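Long-range contacts in uncharacterized protein (Burkholderia pseudomallei K96243, PDB 4RHO), which is of unknown function but belongs to the Imm52 family and probably acts as an immunity protein against a bacterial toxin: residues Ala146-Val155 with Val186-Lys194; Ser37-Val47 with Ala77-Ser85. All blocks are in the same frame, centred on the assembly; numbering follows the deposited sequence.

In the fold
From the N terminus, the chain first lays down strand 20-26 and then helix 36-51, whose residues 37-47 meet the loop 77-85 once the chain has passed strand 63-64; this is interaction 2. It closes before interaction 1 opens, so the two follow in series without nesting or crossing. After further strands of the antiparallel sheet come residues 146-155, which enter helix 148-162; the chain then returns through strand 166-171 to strand 189-192, closing interaction 1. The centres of interactions 1 and 2 are about 23 Å apart. Interaction 2 ties a helix to a loop near strands 107-109 and 120-124, whereas interaction 1 seats a helix on strand 189-192. Helices 36-51 and 148-162 themselves touch through Val46 and Ile158.

Interaction 1 of 2, residues Ala146-Val155 with Val186-Lys194; sequences AKSQDLADVV and VGWMLYLPK
Leu151 lays its CD2 methyl over one face of the Trp188 indole, 3.4 Å above the ring plane and displaced toward the rim, with CE3 as the nearest ring atom at 3.5 Å. Ala146 O stands at the edge, in the ring plane, 4.0 Å from CH2 of Trp188. Ser148 meets the indole obliquely, its CA 3.8 Å from CZ2 of Trp188, while the NE1 of that ring is hydrogen-bonded to the carbonyl of Val224. Leu151 has CG anti to the backbone N (chi1 -174°), which brings CD2 between the indole and Met189, 3.8 Å from SE of Met189. That residue, a selenomethionine, lies alongside Leu151 and points the other way. Farther along the helix, Val155 divides its methyls: CG2 lies 4.3 Å from SE of Met189, and CG1 4.2 Å from CB of Tyr191, whose ring turns off from the helix. The contact is thus apolar helix-on-sheet packing, in which the helical residues 148-155 and strand 189-192 run in the same general direction, their axes 31° apart. Trp188 and Met189 form a classic beta bulge opposite Ala169. Strands 166-171 and 215-222 flank this strand in the antiparallel sheet; Leu151 also touches Ala169 of the former, and Val155 touches Ile220 of the latter.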
# COMPACT_ATOMS: atom_id res chain seq x y z
N ALA A 146 -6.43 14.33 9.00
CA ALA A 146 -5.58 13.55 8.09
C ALA A 146 -4.83 14.46 7.13
O ALA A 146 -5.39 14.93 6.14
CB ALA A 146 -6.43 12.55 7.32
N LYS A 147 -3.54 14.74 7.43
CA LYS A 147 -2.70 15.58 6.59
C LYS A 147 -2.18 14.80 5.39
O LYS A 147 -1.89 13.61 5.51
CB LYS A 147 -1.51 16.14 7.40
CG LYS A 147 -1.92 17.00 8.59
CD LYS A 147 -0.71 17.46 9.39
CE LYS A 147 -1.10 18.26 10.60
NZ LYS A 147 0.10 18.69 11.37
N SER A 148 -2.00 15.48 4.24
CA SER A 148 -1.47 14.84 3.03
C SER A 148 0.02 14.48 3.21
O SER A 148 0.49 13.49 2.66
CB SER A 148 -1.64 15.75 1.82
OG SER A 148 -0.89 16.94 1.95
N GLN A 149 0.75 15.28 4.03
CA GLN A 149 2.16 15.03 4.30
C GLN A 149 2.35 13.70 5.05
O GLN A 149 3.31 12.98 4.79
CB GLN A 149 2.78 16.19 5.10
CG GLN A 149 4.31 16.10 5.24
CD GLN A 149 5.00 16.08 3.89
OE1 GLN A 149 4.88 17.02 3.09
NE2 GLN A 149 5.76 15.02 3.63
N ASP A 150 1.39 13.35 5.94
CA ASP A 150 1.43 12.08 6.67
C ASP A 150 1.33 10.88 5.71
O ASP A 150 2.08 9.92 5.86
CB ASP A 150 0.29 12.02 7.72
CG ASP A 150 0.45 13.04 8.85
OD1 ASP A 150 1.59 13.46 9.12
OD2 ASP A 150 -0.57 13.34 9.52
N LEU A 151 0.43 10.97 4.69
CA LEU A 151 0.29 9.91 3.68
C LEU A 151 1.54 9.85 2.78
O LEU A 151 1.99 8.76 2.42
CB LEU A 151 -0.97 10.13 2.82
CG LEU A 151 -1.29 9.01 1.83
CD1 LEU A 151 -1.62 7.70 2.56
CD2 LEU A 151 -2.42 9.40 0.91
N ALA A 152 2.09 11.03 2.43
CA ALA A 152 3.32 11.11 1.63
C ALA A 152 4.46 10.38 2.33
O ALA A 152 5.22 9.66 1.69
CB ALA A 152 3.70 12.57 1.40
N ASP A 153 4.55 10.52 3.69
CA ASP A 153 5.58 9.84 4.49
C ASP A 153 5.44 8.32 4.41
O ASP A 153 6.44 7.61 4.32
CB ASP A 153 5.52 10.30 5.96
CG ASP A 153 5.96 11.75 6.18
OD1 ASP A 153 6.64 12.31 5.29
OD2 ASP A 153 5.68 12.28 7.27
N VAL A 154 4.19 7.82 4.45
CA VAL A 154 3.93 6.38 4.38
C VAL A 154 4.27 5.85 2.97
O VAL A 154 4.95 4.83 2.85
CB VAL A 154 2.47 6.04 4.79
CG1 VAL A 154 2.20 4.54 4.66
CG2 VAL A 154 2.18 6.52 6.21
N VAL A 155 3.91 6.62 1.91
CA VAL A 155 4.20 6.24 0.52
C VAL A 155 5.74 6.19 0.27
O VAL A 155 6.24 5.24 -0.35
CB VAL A 155 3.49 7.18 -0.50
CG1 VAL A 155 3.96 6.90 -1.93
CG2 VAL A 155 1.97 7.05 -0.40
N VAL A 186 -4.81 8.36 -10.16
CA VAL A 186 -4.10 9.35 -9.35
C VAL A 186 -4.66 9.36 -7.92
O VAL A 186 -3.89 9.34 -6.96
CB VAL A 186 -4.16 10.76 -10.00
CG1 VAL A 186 -3.79 11.85 -9.00
CG2 VAL A 186 -3.26 10.83 -11.23
N GLY A 187 -6.00 9.30 -7.80
CA GLY A 187 -6.68 9.35 -6.51
C GLY A 187 -6.18 10.48 -5.65
O GLY A 187 -6.04 11.61 -6.13
N TRP A 188 -5.81 10.18 -4.39
CA TRP A 188 -5.17 11.18 -3.53
C TRP A 188 -3.73 11.42 -3.98
O TRP A 188 -3.34 12.57 -4.22
CB TRP A 188 -5.20 10.73 -2.05
CG TRP A 188 -4.93 11.85 -1.06
CD1 TRP A 188 -4.46 13.10 -1.34
CD2 TRP A 188 -5.15 11.81 0.36
NE1 TRP A 188 -4.39 13.85 -0.19
CE2 TRP A 188 -4.80 13.08 0.87
CE3 TRP A 188 -5.64 10.84 1.24
CZ2 TRP A 188 -4.90 13.39 2.23
CZ3 TRP A 188 -5.72 11.14 2.60
CH2 TRP A 188 -5.35 12.40 3.08
N MSE A 189 -2.96 10.33 -4.15
CA MSE A 189 -1.54 10.38 -4.55
C MSE A 189 -1.19 9.30 -5.54
O MSE A 189 -1.65 8.17 -5.39
CB MSE A 189 -0.64 10.21 -3.33
CG MSE A 189 -0.65 11.35 -2.44
SE MSE A 189 0.48 11.02 -0.97
CE MSE A 189 0.24 12.68 -0.11
N LEU A 190 -0.22 9.58 -6.40
CA LEU A 190 0.31 8.57 -7.32
C LEU A 190 1.82 8.70 -7.43
O LEU A 190 2.32 9.75 -7.84
CB LEU A 190 -0.34 8.71 -8.71
CG LEU A 190 0.22 7.78 -9.80
CD1 LEU A 190 -0.16 6.34 -9.54
CD2 LEU A 190 -0.25 8.21 -11.17
N TYR A 191 2.56 7.62 -7.09
CA TYR A 191 4.00 7.60 -7.26
C TYR A 191 4.38 6.92 -8.56
O TYR A 191 3.88 5.84 -8.88
CB TYR A 191 4.69 6.88 -6.07
CG TYR A 191 6.16 6.58 -6.32
CD1 TYR A 191 7.13 7.56 -6.15
CD2 TYR A 191 6.57 5.33 -6.80
CE1 TYR A 191 8.48 7.30 -6.42
CE2 TYR A 191 7.91 5.06 -7.07
CZ TYR A 191 8.87 6.05 -6.88
OH TYR A 191 10.19 5.79 -7.14
N LEU A 192 5.29 7.55 -9.32
CA LEU A 192 5.85 6.96 -10.53
C LEU A 192 7.37 7.11 -10.51
O LEU A 192 7.88 8.14 -10.07
CB LEU A 192 5.25 7.62 -11.79
CG LEU A 192 3.76 7.36 -12.04
CD1 LEU A 192 3.24 8.24 -13.14
CD2 LEU A 192 3.51 5.89 -12.37
N PRO A 193 8.13 6.06 -10.90
CA PRO A 193 9.60 6.15 -10.81
C PRO A 193 10.20 7.02 -11.93
O PRO A 193 11.14 6.61 -12.60
CB PRO A 193 10.05 4.69 -10.91
CG PRO A 193 8.99 4.02 -11.70
CD PRO A 193 7.69 4.74 -11.40
N LYS A 194 9.65 8.22 -12.11
CA LYS A 194 10.13 9.18 -13.10
C LYS A 194 10.17 10.57 -12.50
O LYS A 194 9.44 10.85 -11.54
CB LYS A 194 9.23 9.16 -14.36
CG LYS A 194 9.47 7.94 -15.27
CD LYS A 194 8.50 7.89 -16.46
CE LYS A 194 7.11 7.44 -16.04
NZ LYS A 194 6.25 7.14 -17.21

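Interaction 2 of 2, residues Ser37-Val47 with Ala77-Ser85; sequences SEMLSRESKVV and AFDADGSPS
Phe78 points the CE1 edge of its ring at helix 36-51, CE1 meeting Leu40 O in the ring plane at 3.3 Å. The loop 77-85 that carries it folds back through a type I beta turn from Asp79 to Gly82, with an Asx turn at Asp81, and packs against the side of the helix. Ser44 OG lies over one face of the Phe78 ring, while CB of Ser44 comes to 3.6 Å from CE1 of Phe78. Val47 crosses the ring obliquely, bringing CG2 to 3.9 Å from CZ of Phe78. Within the loop, Ala77 CB lies over the opposite face, toward its rim; beyond the two segments, His59 makes an edge-to-face contact with Phe78, and Ile108 of strand 107-109 touches it. One helical turn before Ser44, Leu40 and Pro84 lie flank to flank and head opposite ways, with CB of Leu40 3.7 Å from CG of Pro84. Pro84 CG also lies 3.5 Å from Ser37 O. The polar link between helix and loop is made by Ser44: with OG anti to its own N (chi1 -175°), the hydroxyl OG donates to Gly82 O at 2.6 Å, tilted 21° from the carbonyl plane.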
# COMPACT_ATOMS: atom_id res chain seq x y z
N SER A 37 10.68 -14.00 5.79
CA SER A 37 11.52 -13.19 6.66
C SER A 37 11.78 -11.81 6.03
O SER A 37 11.61 -10.78 6.69
CB SER A 37 12.83 -13.90 6.95
OG SER A 37 13.39 -13.47 8.18
N GLU A 38 12.11 -11.78 4.71
CA GLU A 38 12.32 -10.53 3.98
C GLU A 38 11.00 -9.76 3.83
O GLU A 38 10.99 -8.54 3.97
CB GLU A 38 12.95 -10.81 2.59
CG GLU A 38 13.22 -9.55 1.76
CD GLU A 38 14.23 -8.59 2.35
OE1 GLU A 38 15.19 -9.07 3.00
OE2 GLU A 38 14.12 -7.37 2.08
N MSE A 39 9.89 -10.48 3.58
CA MSE A 39 8.58 -9.85 3.44
C MSE A 39 8.15 -9.14 4.74
O MSE A 39 7.82 -7.95 4.72
CB MSE A 39 7.52 -10.87 3.02
CG MSE A 39 7.58 -11.24 1.55
SE MSE A 39 6.15 -12.45 1.01
CE MSE A 39 7.03 -14.07 1.24
N LEU A 40 8.25 -9.85 5.89
CA LEU A 40 7.87 -9.28 7.19
C LEU A 40 8.81 -8.12 7.60
O LEU A 40 8.37 -7.18 8.25
CB LEU A 40 7.87 -10.36 8.28
CG LEU A 40 6.66 -11.29 8.26
CD1 LEU A 40 6.83 -12.41 9.26
CD2 LEU A 40 5.37 -10.52 8.54
N SER A 41 10.11 -8.19 7.22
CA SER A 41 11.06 -7.11 7.54
C SER A 41 10.74 -5.84 6.74
O SER A 41 10.83 -4.74 7.27
CB SER A 41 12.50 -7.56 7.27
OG SER A 41 12.73 -7.77 5.89
N ARG A 42 10.30 -6.00 5.45
CA ARG A 42 9.86 -4.86 4.62
C ARG A 42 8.57 -4.29 5.15
O ARG A 42 8.40 -3.07 5.18
CB ARG A 42 9.69 -5.29 3.16
CG ARG A 42 10.97 -5.70 2.49
CD ARG A 42 10.78 -5.93 1.02
NE ARG A 42 11.99 -6.45 0.40
CZ ARG A 42 12.17 -6.53 -0.92
NH1 ARG A 42 11.24 -6.07 -1.75
NH2 ARG A 42 13.30 -7.02 -1.41
N GLU A 43 7.65 -5.16 5.61
CA GLU A 43 6.38 -4.73 6.20
C GLU A 43 6.62 -4.00 7.53
O GLU A 43 5.94 -3.02 7.82
CB GLU A 43 5.45 -5.93 6.41
CG GLU A 43 4.90 -6.50 5.10
CD GLU A 43 3.98 -7.69 5.26
OE1 GLU A 43 4.01 -8.33 6.33
OE2 GLU A 43 3.28 -8.03 4.28
N SER A 44 7.66 -4.42 8.27
CA SER A 44 8.05 -3.79 9.54
C SER A 44 8.48 -2.33 9.33
O SER A 44 8.30 -1.49 10.22
CB SER A 44 9.17 -4.57 10.21
OG SER A 44 9.46 -4.03 11.49
N LYS A 45 9.09 -2.03 8.17
CA LYS A 45 9.49 -0.66 7.82
C LYS A 45 8.25 0.20 7.56
O LYS A 45 8.18 1.34 8.03
CB LYS A 45 10.42 -0.66 6.58
CG LYS A 45 11.68 -1.51 6.74
CD LYS A 45 12.69 -0.89 7.73
CE LYS A 45 13.91 -1.76 7.91
NZ LYS A 45 14.66 -1.96 6.64
N VAL A 46 7.25 -0.37 6.86
CA VAL A 46 5.99 0.32 6.59
C VAL A 46 5.20 0.52 7.90
O VAL A 46 4.69 1.60 8.15
CB VAL A 46 5.15 -0.44 5.53
CG1 VAL A 46 3.86 0.33 5.19
CG2 VAL A 46 5.97 -0.70 4.27
N VAL A 47 5.17 -0.53 8.77
CA VAL A 47 4.52 -0.45 10.08
C VAL A 47 5.19 0.65 10.94
O VAL A 47 4.49 1.38 11.65
CB VAL A 47 4.54 -1.83 10.81
CG1 VAL A 47 4.13 -1.68 12.28
CG2 VAL A 47 3.64 -2.83 10.10
N ALA A 77 3.26 -10.62 14.73
CA ALA A 77 4.02 -10.54 13.49
C ALA A 77 5.50 -10.26 13.75
O ALA A 77 6.35 -10.72 12.98
CB ALA A 77 3.44 -9.47 12.59
N PHE A 78 5.81 -9.46 14.79
CA PHE A 78 7.18 -9.02 15.03
C PHE A 78 7.61 -9.26 16.47
O PHE A 78 6.76 -9.35 17.36
CB PHE A 78 7.33 -7.51 14.70
CG PHE A 78 6.65 -7.07 13.43
CD1 PHE A 78 7.22 -7.33 12.19
CD2 PHE A 78 5.46 -6.35 13.47
CE1 PHE A 78 6.58 -6.92 11.01
CE2 PHE A 78 4.84 -5.92 12.30
CZ PHE A 78 5.41 -6.21 11.07
N ASP A 79 8.94 -9.26 16.72
CA ASP A 79 9.48 -9.25 18.08
C ASP A 79 9.38 -7.84 18.67
O ASP A 79 8.97 -6.91 17.97
CB ASP A 79 10.96 -9.73 18.08
CG ASP A 79 11.14 -11.20 17.72
OD1 ASP A 79 10.33 -12.04 18.20
OD2 ASP A 79 12.16 -11.54 17.07
N ALA A 80 9.78 -7.67 19.94
CA ALA A 80 9.73 -6.36 20.61
C ALA A 80 10.60 -5.31 19.88
O ALA A 80 10.29 -4.11 19.92
CB ALA A 80 10.18 -6.49 22.06
N ASP A 81 11.67 -5.77 19.18
CA ASP A 81 12.58 -4.88 18.46
C ASP A 81 12.05 -4.53 17.04
O ASP A 81 12.59 -3.65 16.37
CB ASP A 81 13.99 -5.51 18.36
CG ASP A 81 13.98 -6.98 17.97
OD1 ASP A 81 13.14 -7.37 17.12
OD2 ASP A 81 14.83 -7.74 18.49
N GLY A 82 10.99 -5.22 16.61
CA GLY A 82 10.37 -4.96 15.32
C GLY A 82 10.78 -5.94 14.23
O GLY A 82 10.30 -5.85 13.10
N SER A 83 11.69 -6.87 14.55
CA SER A 83 12.14 -7.88 13.58
C SER A 83 11.09 -8.99 13.46
O SER A 83 10.32 -9.21 14.40
CB SER A 83 13.49 -8.45 13.99
OG SER A 83 13.39 -9.19 15.20
N PRO A 84 11.03 -9.72 12.31
CA PRO A 84 10.05 -10.83 12.20
C PRO A 84 10.20 -11.83 13.35
O PRO A 84 11.32 -12.23 13.67
CB PRO A 84 10.39 -11.47 10.85
CG PRO A 84 11.12 -10.42 10.09
CD PRO A 84 11.87 -9.61 11.10
N SER A 85 9.08 -12.17 14.02
CA SER A 85 9.12 -13.13 15.12
C SER A 85 9.19 -14.55 14.58
O SER A 85 8.68 -14.83 13.49
CB SER A 85 7.90 -12.97 16.03
OG SER A 85 6.71 -13.36 15.39